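Local coordinates for hypothetical protein PH0730 (Pyrococcus horikoshii, PDB 2P8T) that is of unknown function but may bind ATP and have aminoacyl-tRNA ligase activity, at residues V20-K28 with I76-P87; L113-A122 with K177-L186. All blocks are in the same frame, centred on the assembly; numbering follows the deposited sequence.

Interaction 1. Residues V20-K28 with I76-P87; sequences VLAVIFLLK and IRDKLLSMFSEP
Arg77 reaches across to the C-terminal end of helix 17-26 and binds its carbonyls, tying together two helices of an N-terminal module whose helix-turn-helix kinship and two-stranded hairpin are consistent with a winged-helix fold. The short axes of 20-26 and 76-81 meet nearly perpendicularly, at 99°. Arg77 leaves its own helix with CG anti to the backbone N (chi1 -157°) and runs extended as far as NE, which brings its guanidinium beside the last helical turn. There NE donates to Ile24 O at 2.9 Å, a bent bond with the oxygen somewhat out of the guanidinium plane. NH2 meets Phe25 O at 2.8 Å almost straight (177°), lying in the carbonyl plane on a lone pair. Ile24 O, which Lys28 N does not reach as the helix unwinds, thus gains a side-chain donor, and the positive group would probably be favoured at this negative helix end. Glu86 forms a two-nitrogen, end-on salt bridge with the guanidinium: NH1 bonds OE2, somewhat out of the carboxylate plane, and NH2 the syn lone pair of OE1, so NH2 serves two acceptors. Together these bonds fix the rotation of the group, while Lys28 CB lies over one face. Nearby polar atoms find partners in strand 95-102 and just beyond: Ser85 OG bonds Val101 N, and Lys103 NZ bonds Leu81 O and Phe84 O. Next to the arginine Leu80 packs between the helices, its CD1 3.9 Å from Ile24 CG2 and its CD2 3.8 Å from Leu21 CD2. Phe25 carries the packing on to the loop, with Phe84 CD2 in plane at the ring edge, and in a CH-pi contact Pro87 CG stands 3.9 Å from the Phe25 ring centroid, over its face.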
# COMPACT_ATOMS: atom_id res chain seq x y z
N VAL A 20 -0.73 -0.92 10.29
CA VAL A 20 -1.36 -2.25 10.38
C VAL A 20 -1.41 -2.83 8.97
O VAL A 20 -0.89 -3.93 8.74
CB VAL A 20 -2.78 -2.21 10.98
CG1 VAL A 20 -3.44 -3.61 10.99
CG2 VAL A 20 -2.78 -1.57 12.39
N LEU A 21 -1.97 -2.07 8.03
CA LEU A 21 -2.06 -2.57 6.65
C LEU A 21 -0.70 -2.93 6.08
O LEU A 21 -0.54 -4.00 5.47
CB LEU A 21 -2.81 -1.59 5.74
CG LEU A 21 -4.28 -1.31 6.05
CD1 LEU A 21 -4.78 -0.03 5.41
CD2 LEU A 21 -5.14 -2.50 5.66
N ALA A 22 0.30 -2.07 6.30
CA ALA A 22 1.67 -2.33 5.85
C ALA A 22 2.24 -3.64 6.37
O ALA A 22 2.84 -4.40 5.61
CB ALA A 22 2.60 -1.16 6.19
N VAL A 23 2.07 -3.90 7.67
CA VAL A 23 2.60 -5.14 8.26
C VAL A 23 1.98 -6.37 7.58
O VAL A 23 2.69 -7.31 7.25
CB VAL A 23 2.38 -5.18 9.81
CG1 VAL A 23 2.53 -6.60 10.35
CG2 VAL A 23 3.32 -4.21 10.50
N ILE A 24 0.68 -6.33 7.36
CA ILE A 24 -0.03 -7.43 6.72
C ILE A 24 0.43 -7.62 5.27
O ILE A 24 0.62 -8.76 4.84
CB ILE A 24 -1.57 -7.25 6.80
CG1 ILE A 24 -1.99 -7.11 8.28
CG2 ILE A 24 -2.31 -8.41 6.13
CD1 ILE A 24 -3.49 -7.01 8.49
N PHE A 25 0.62 -6.53 4.54
CA PHE A 25 1.29 -6.62 3.23
C PHE A 25 2.69 -7.24 3.33
O PHE A 25 3.07 -8.09 2.52
CB PHE A 25 1.35 -5.27 2.52
CG PHE A 25 0.06 -4.87 1.86
CD1 PHE A 25 -0.50 -5.67 0.85
CD2 PHE A 25 -0.59 -3.71 2.22
CE1 PHE A 25 -1.68 -5.32 0.23
CE2 PHE A 25 -1.77 -3.34 1.61
CZ PHE A 25 -2.33 -4.15 0.61
N LEU A 26 3.47 -6.81 4.33
CA LEU A 26 4.86 -7.26 4.45
C LEU A 26 4.98 -8.73 4.80
O LEU A 26 5.88 -9.42 4.30
CB LEU A 26 5.63 -6.42 5.48
CG LEU A 26 6.03 -5.00 5.06
CD1 LEU A 26 6.58 -4.21 6.25
CD2 LEU A 26 7.02 -5.00 3.90
N LEU A 27 4.07 -9.22 5.64
CA LEU A 27 4.12 -10.59 6.15
C LEU A 27 3.65 -11.67 5.16
O LEU A 27 3.16 -12.73 5.57
CB LEU A 27 3.40 -10.68 7.51
CG LEU A 27 4.11 -10.03 8.71
CD1 LEU A 27 3.29 -10.18 9.98
CD2 LEU A 27 5.51 -10.58 8.94
N LYS A 28 3.79 -11.42 3.86
CA LYS A 28 3.61 -12.46 2.85
C LYS A 28 4.65 -13.55 3.08
O LYS A 28 4.44 -14.73 2.74
CB LYS A 28 3.73 -11.90 1.44
CG LYS A 28 5.08 -11.25 1.12
CD LYS A 28 5.00 -10.33 -0.09
CE LYS A 28 4.70 -11.08 -1.39
NZ LYS A 28 5.91 -11.80 -1.91
N ILE A 76 -7.42 -12.45 6.23
CA ILE A 76 -7.42 -10.99 6.14
C ILE A 76 -6.62 -10.49 4.94
O ILE A 76 -7.11 -9.66 4.18
CB ILE A 76 -6.92 -10.33 7.44
CG1 ILE A 76 -8.01 -10.45 8.52
CG2 ILE A 76 -6.61 -8.84 7.21
CD1 ILE A 76 -7.50 -10.17 9.96
N ARG A 77 -5.40 -11.00 4.77
CA ARG A 77 -4.54 -10.65 3.64
C ARG A 77 -5.19 -11.00 2.30
O ARG A 77 -5.10 -10.23 1.33
CB ARG A 77 -3.20 -11.36 3.73
CG ARG A 77 -2.09 -10.65 2.95
CD ARG A 77 -0.72 -11.35 3.04
NE ARG A 77 0.31 -10.47 2.48
CZ ARG A 77 0.51 -10.29 1.17
NH1 ARG A 77 -0.22 -10.96 0.29
NH2 ARG A 77 1.43 -9.46 0.73
N ASP A 78 -5.83 -12.16 2.23
CA ASP A 78 -6.51 -12.57 0.99
C ASP A 78 -7.61 -11.59 0.63
O ASP A 78 -7.76 -11.20 -0.54
CB ASP A 78 -7.04 -14.00 1.09
CG ASP A 78 -5.95 -15.04 1.11
OD1 ASP A 78 -4.77 -14.71 0.82
OD2 ASP A 78 -6.26 -16.21 1.40
N LYS A 79 -8.36 -11.18 1.64
CA LYS A 79 -9.35 -10.13 1.49
C LYS A 79 -8.72 -8.81 1.00
O LYS A 79 -9.31 -8.15 0.16
CB LYS A 79 -10.13 -9.94 2.78
CG LYS A 79 -11.13 -11.09 3.06
CD LYS A 79 -11.68 -11.04 4.50
CE LYS A 79 -12.36 -12.36 4.86
NZ LYS A 79 -13.50 -12.66 3.93
N LEU A 80 -7.55 -8.44 1.52
CA LEU A 80 -6.87 -7.21 1.05
C LEU A 80 -6.46 -7.31 -0.40
O LEU A 80 -6.63 -6.35 -1.17
CB LEU A 80 -5.63 -6.89 1.90
CG LEU A 80 -5.91 -6.29 3.28
CD1 LEU A 80 -4.58 -6.10 4.04
CD2 LEU A 80 -6.64 -4.94 3.16
N LEU A 81 -5.97 -8.49 -0.79
CA LEU A 81 -5.54 -8.72 -2.16
C LEU A 81 -6.69 -8.86 -3.14
O LEU A 81 -6.48 -8.83 -4.36
CB LEU A 81 -4.64 -9.93 -2.23
CG LEU A 81 -3.20 -9.72 -1.79
CD1 LEU A 81 -2.52 -11.06 -1.84
CD2 LEU A 81 -2.47 -8.70 -2.66
N SER A 82 -7.91 -9.00 -2.63
CA SER A 82 -9.11 -8.90 -3.48
C SER A 82 -9.42 -7.45 -3.90
O SER A 82 -10.12 -7.24 -4.89
CB SER A 82 -10.35 -9.54 -2.83
OG SER A 82 -10.96 -8.69 -1.85
N MET A 83 -8.92 -6.47 -3.15
CA MET A 83 -9.23 -5.07 -3.43
C MET A 83 -8.01 -4.24 -3.87
O MET A 83 -8.16 -3.12 -4.35
CB MET A 83 -10.02 -4.40 -2.28
CG MET A 83 -9.36 -4.27 -0.89
SD MET A 83 -10.52 -3.78 0.49
CE MET A 83 -11.27 -5.36 0.79
N PHE A 84 -6.83 -4.82 -3.67
CA PHE A 84 -5.53 -4.22 -4.00
C PHE A 84 -4.63 -5.23 -4.67
O PHE A 84 -4.77 -6.44 -4.49
CB PHE A 84 -4.81 -3.73 -2.74
CG PHE A 84 -5.62 -2.81 -1.88
CD1 PHE A 84 -6.07 -1.59 -2.38
CD2 PHE A 84 -5.94 -3.16 -0.57
CE1 PHE A 84 -6.83 -0.74 -1.59
CE2 PHE A 84 -6.66 -2.32 0.23
CZ PHE A 84 -7.13 -1.10 -0.28
N SER A 85 -3.68 -4.74 -5.45
CA SER A 85 -2.60 -5.59 -5.96
C SER A 85 -1.54 -5.73 -4.88
O SER A 85 -1.57 -4.98 -3.90
CB SER A 85 -1.99 -4.97 -7.21
OG SER A 85 -1.43 -3.69 -6.94
N GLU A 86 -0.64 -6.69 -5.03
CA GLU A 86 0.58 -6.69 -4.22
C GLU A 86 1.35 -5.37 -4.45
O GLU A 86 1.65 -5.05 -5.59
CB GLU A 86 1.49 -7.86 -4.61
CG GLU A 86 0.95 -9.25 -4.23
CD GLU A 86 1.08 -9.58 -2.74
OE1 GLU A 86 1.68 -8.78 -1.98
OE2 GLU A 86 0.60 -10.68 -2.34
N PRO A 87 1.68 -4.61 -3.38
CA PRO A 87 2.49 -3.39 -3.58
C PRO A 87 3.83 -3.73 -4.24
O PRO A 87 4.45 -4.73 -3.87
CB PRO A 87 2.70 -2.85 -2.16
CG PRO A 87 1.48 -3.36 -1.41
CD PRO A 87 1.30 -4.77 -1.96

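Interaction 2. Residues L113-A122 with K177-L186; sequences LRDEAIKFDA and KSAIHVAYIL
Phe120 and His181 lie face to face in an offset stack, their planes only 5° apart and their ring centroids 4.0 Å from each other. The phenyl group comes from just beyond the end of helix 110-119, where Asp121, with positive phi, closes a Schellman motif. His181 lies on helix 172-187, and with CG anti to the backbone N (chi1 -180°) its imidazole extends flat beneath the phenyl ring. Phe120 CD1 sits over the centre of the imidazole, and His181 CB adds a CH-pi contact under the same phenyl face. Lys177 CG fills in at the phenyl edge, 3.7 Å from Phe120 CE2. On the imidazole, ND1 bonds Glu18 OE2; NE2 makes just a weak bond to a water that donates to Glu116 OE1 at 2.7 Å. Were Phe120 replaced by alanine, the imidazole of His181 would probably lose the ring that covers its face and be held mainly by its bond to Glu18. Farther along, the roughly antiparallel helices (138° between short axes) interleave aliphatic groups. The Leu113 and Ile185 side chains slide past each other in opposite directions, Leu113 CD2 3.8 Å from Ile185 CG2, while Leu113 CD1 meets Leu186 CD2. The Ile185 side chain crosses that of Glu116 at about a right angle, its CD1 against Glu116 CB. Ala117 CB touches Val182 CG2 at 3.7 Å. The backbones come nearest at Ala117 and Ser178; Ser178 CB rests 3.5 Å from Phe120 O, and its OG bonds Lys174 O. Ala179 bears on strands 95-102 and 163-168 and Val182 on 163-168 of the five-stranded antiparallel sheet, while Ile180 packs on helix 17-26 and Lys177 completes that side with a salt bridge to Asp19.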
# COMPACT_ATOMS: atom_id res chain seq x y z
N LEU A 113 -5.89 13.33 -3.85
CA LEU A 113 -5.18 12.17 -3.32
C LEU A 113 -3.67 12.41 -3.28
O LEU A 113 -2.99 11.98 -2.35
CB LEU A 113 -5.54 10.92 -4.12
CG LEU A 113 -7.01 10.50 -4.07
CD1 LEU A 113 -7.24 9.28 -4.94
CD2 LEU A 113 -7.47 10.21 -2.66
N ARG A 114 -3.15 13.10 -4.30
CA ARG A 114 -1.74 13.43 -4.33
C ARG A 114 -1.38 14.26 -3.09
O ARG A 114 -0.38 14.00 -2.45
CB ARG A 114 -1.38 14.22 -5.58
CG ARG A 114 0.09 14.60 -5.61
CD ARG A 114 0.40 15.61 -6.67
NE ARG A 114 -0.41 16.83 -6.65
CZ ARG A 114 -0.14 17.92 -5.93
NH1 ARG A 114 0.89 17.92 -5.10
NH2 ARG A 114 -0.92 18.99 -6.02
N ASP A 115 -2.19 15.27 -2.80
CA ASP A 115 -1.96 16.17 -1.67
C ASP A 115 -1.98 15.40 -0.35
O ASP A 115 -1.15 15.64 0.54
CB ASP A 115 -3.01 17.29 -1.66
CG ASP A 115 -2.85 18.26 -2.83
OD1 ASP A 115 -1.77 18.27 -3.46
OD2 ASP A 115 -3.81 19.01 -3.11
N GLU A 116 -2.92 14.45 -0.23
CA GLU A 116 -2.95 13.56 0.94
C GLU A 116 -1.71 12.69 1.00
O GLU A 116 -1.17 12.46 2.08
CB GLU A 116 -4.23 12.69 0.97
CG GLU A 116 -5.53 13.45 1.27
CD GLU A 116 -5.43 14.36 2.49
OE1 GLU A 116 -5.10 13.86 3.59
OE2 GLU A 116 -5.65 15.59 2.34
N ALA A 117 -1.20 12.23 -0.15
CA ALA A 117 0.03 11.40 -0.14
C ALA A 117 1.24 12.20 0.34
O ALA A 117 2.05 11.71 1.11
CB ALA A 117 0.30 10.79 -1.51
N ILE A 118 1.36 13.44 -0.14
CA ILE A 118 2.46 14.32 0.27
C ILE A 118 2.38 14.65 1.79
O ILE A 118 3.43 14.73 2.47
CB ILE A 118 2.57 15.57 -0.65
CG1 ILE A 118 2.98 15.13 -2.07
CG2 ILE A 118 3.62 16.55 -0.12
CD1 ILE A 118 2.81 16.20 -3.13
N LYS A 119 1.17 14.82 2.31
CA LYS A 119 0.95 14.96 3.77
C LYS A 119 1.49 13.76 4.55
O LYS A 119 1.97 13.91 5.67
CB LYS A 119 -0.53 15.17 4.10
CG LYS A 119 -1.05 16.55 3.80
CD LYS A 119 -2.50 16.66 4.23
CE LYS A 119 -3.13 17.92 3.69
NZ LYS A 119 -4.52 18.07 4.19
N PHE A 120 1.40 12.57 3.94
CA PHE A 120 1.97 11.32 4.50
C PHE A 120 3.41 11.06 4.04
O PHE A 120 3.86 9.91 3.95
CB PHE A 120 1.06 10.14 4.13
CG PHE A 120 0.42 9.45 5.32
CD1 PHE A 120 -0.61 10.05 6.03
CD2 PHE A 120 0.84 8.17 5.70
CE1 PHE A 120 -1.21 9.40 7.11
CE2 PHE A 120 0.24 7.51 6.79
CZ PHE A 120 -0.78 8.13 7.49
N ASP A 121 4.13 12.14 3.76
CA ASP A 121 5.58 12.14 3.54
C ASP A 121 6.05 11.59 2.19
O ASP A 121 7.21 11.27 2.04
CB ASP A 121 6.32 11.49 4.72
CG ASP A 121 6.18 12.31 6.01
OD1 ASP A 121 6.44 13.53 5.98
OD2 ASP A 121 5.78 11.74 7.05
N ALA A 122 5.16 11.53 1.20
CA ALA A 122 5.55 11.28 -0.19
C ALA A 122 6.22 12.53 -0.74
O ALA A 122 5.86 13.64 -0.35
CB ALA A 122 4.30 10.94 -1.05
N LYS A 177 4.22 3.74 2.98
CA LYS A 177 3.24 4.30 3.90
C LYS A 177 2.28 5.26 3.20
O LYS A 177 1.06 5.21 3.41
CB LYS A 177 3.96 5.00 5.07
CG LYS A 177 3.10 5.28 6.33
CD LYS A 177 3.99 5.50 7.58
CE LYS A 177 3.26 6.25 8.72
NZ LYS A 177 2.12 5.44 9.30
N SER A 178 2.82 6.13 2.35
CA SER A 178 1.98 7.11 1.66
C SER A 178 1.08 6.44 0.62
O SER A 178 -0.09 6.83 0.47
CB SER A 178 2.83 8.21 1.01
OG SER A 178 3.79 7.69 0.09
N ALA A 179 1.60 5.43 -0.08
CA ALA A 179 0.75 4.68 -1.05
C ALA A 179 -0.41 3.98 -0.32
O ALA A 179 -1.56 4.01 -0.77
CB ALA A 179 1.61 3.68 -1.84
N ILE A 180 -0.11 3.36 0.82
CA ILE A 180 -1.14 2.70 1.62
C ILE A 180 -2.15 3.73 2.14
O ILE A 180 -3.35 3.47 2.15
CB ILE A 180 -0.53 1.82 2.75
CG1 ILE A 180 0.21 0.65 2.12
CG2 ILE A 180 -1.66 1.30 3.70
CD1 ILE A 180 1.05 -0.18 3.08
N HIS A 181 -1.68 4.91 2.52
CA HIS A 181 -2.62 5.96 2.93
C HIS A 181 -3.65 6.27 1.82
O HIS A 181 -4.83 6.36 2.08
CB HIS A 181 -1.85 7.22 3.33
CG HIS A 181 -2.73 8.34 3.78
ND1 HIS A 181 -3.58 8.23 4.85
CD2 HIS A 181 -2.90 9.59 3.29
CE1 HIS A 181 -4.24 9.36 5.01
NE2 HIS A 181 -3.84 10.21 4.08
N VAL A 182 -3.18 6.43 0.58
CA VAL A 182 -4.07 6.68 -0.56
C VAL A 182 -5.03 5.52 -0.81
O VAL A 182 -6.24 5.70 -1.01
CB VAL A 182 -3.26 7.03 -1.86
CG1 VAL A 182 -4.21 7.28 -3.04
CG2 VAL A 182 -2.33 8.26 -1.63
N ALA A 183 -4.49 4.29 -0.75
CA ALA A 183 -5.29 3.08 -0.86
C ALA A 183 -6.41 3.05 0.18
O ALA A 183 -7.60 2.76 -0.14
CB ALA A 183 -4.39 1.87 -0.70
N TYR A 184 -6.03 3.35 1.42
CA TYR A 184 -7.00 3.42 2.52
C TYR A 184 -8.10 4.47 2.30
O TYR A 184 -9.28 4.17 2.54
CB TYR A 184 -6.27 3.66 3.85
CG TYR A 184 -7.22 3.68 5.03
CD1 TYR A 184 -7.93 2.54 5.39
CD2 TYR A 184 -7.41 4.84 5.78
CE1 TYR A 184 -8.83 2.54 6.46
CE2 TYR A 184 -8.31 4.85 6.86
CZ TYR A 184 -9.01 3.70 7.18
OH TYR A 184 -9.89 3.69 8.25
N ILE A 185 -7.75 5.66 1.82
CA ILE A 185 -8.80 6.66 1.48
C ILE A 185 -9.81 6.08 0.46
O ILE A 185 -11.03 6.22 0.61
CB ILE A 185 -8.21 8.00 0.92
CG1 ILE A 185 -7.36 8.70 1.99
CG2 ILE A 185 -9.34 8.91 0.38
CD1 ILE A 185 -6.37 9.71 1.45
N LEU A 186 -9.29 5.43 -0.58
CA LEU A 186 -10.14 4.92 -1.66
C LEU A 186 -11.04 3.75 -1.26
O LEU A 186 -12.13 3.55 -1.84
CB LEU A 186 -9.25 4.50 -2.84
CG LEU A 186 -8.72 5.67 -3.66
CD1 LEU A 186 -7.57 5.20 -4.56
CD2 LEU A 186 -9.84 6.32 -4.46
O HOH W 1 -6.71 11.79 4.24

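Overall arrangement
Interactions 1 and 2 follow each other along the chain, their centres about 16 Å apart, and helix 172-187 connects them. Ile180 of interaction 2 packs on Leu21, Ala22 and Phe25 of interaction 1, and Ala183 meets Phe84, so the N-terminal helical module is pressed against the helix that covers the C-terminal sheet. Interaction 1 is the more buried, and combines aliphatic packing with an arginine that donates to carbonyls at a helix end and is paired with a glutamate. Interaction 2 is partly buried and has no direct hydrogen bond between its segments: aromatic stacking and aliphatic contacts do the work, with one water, weakly bound on the histidine side. Helix 17-26 is part of interaction 1 and borders interaction 2.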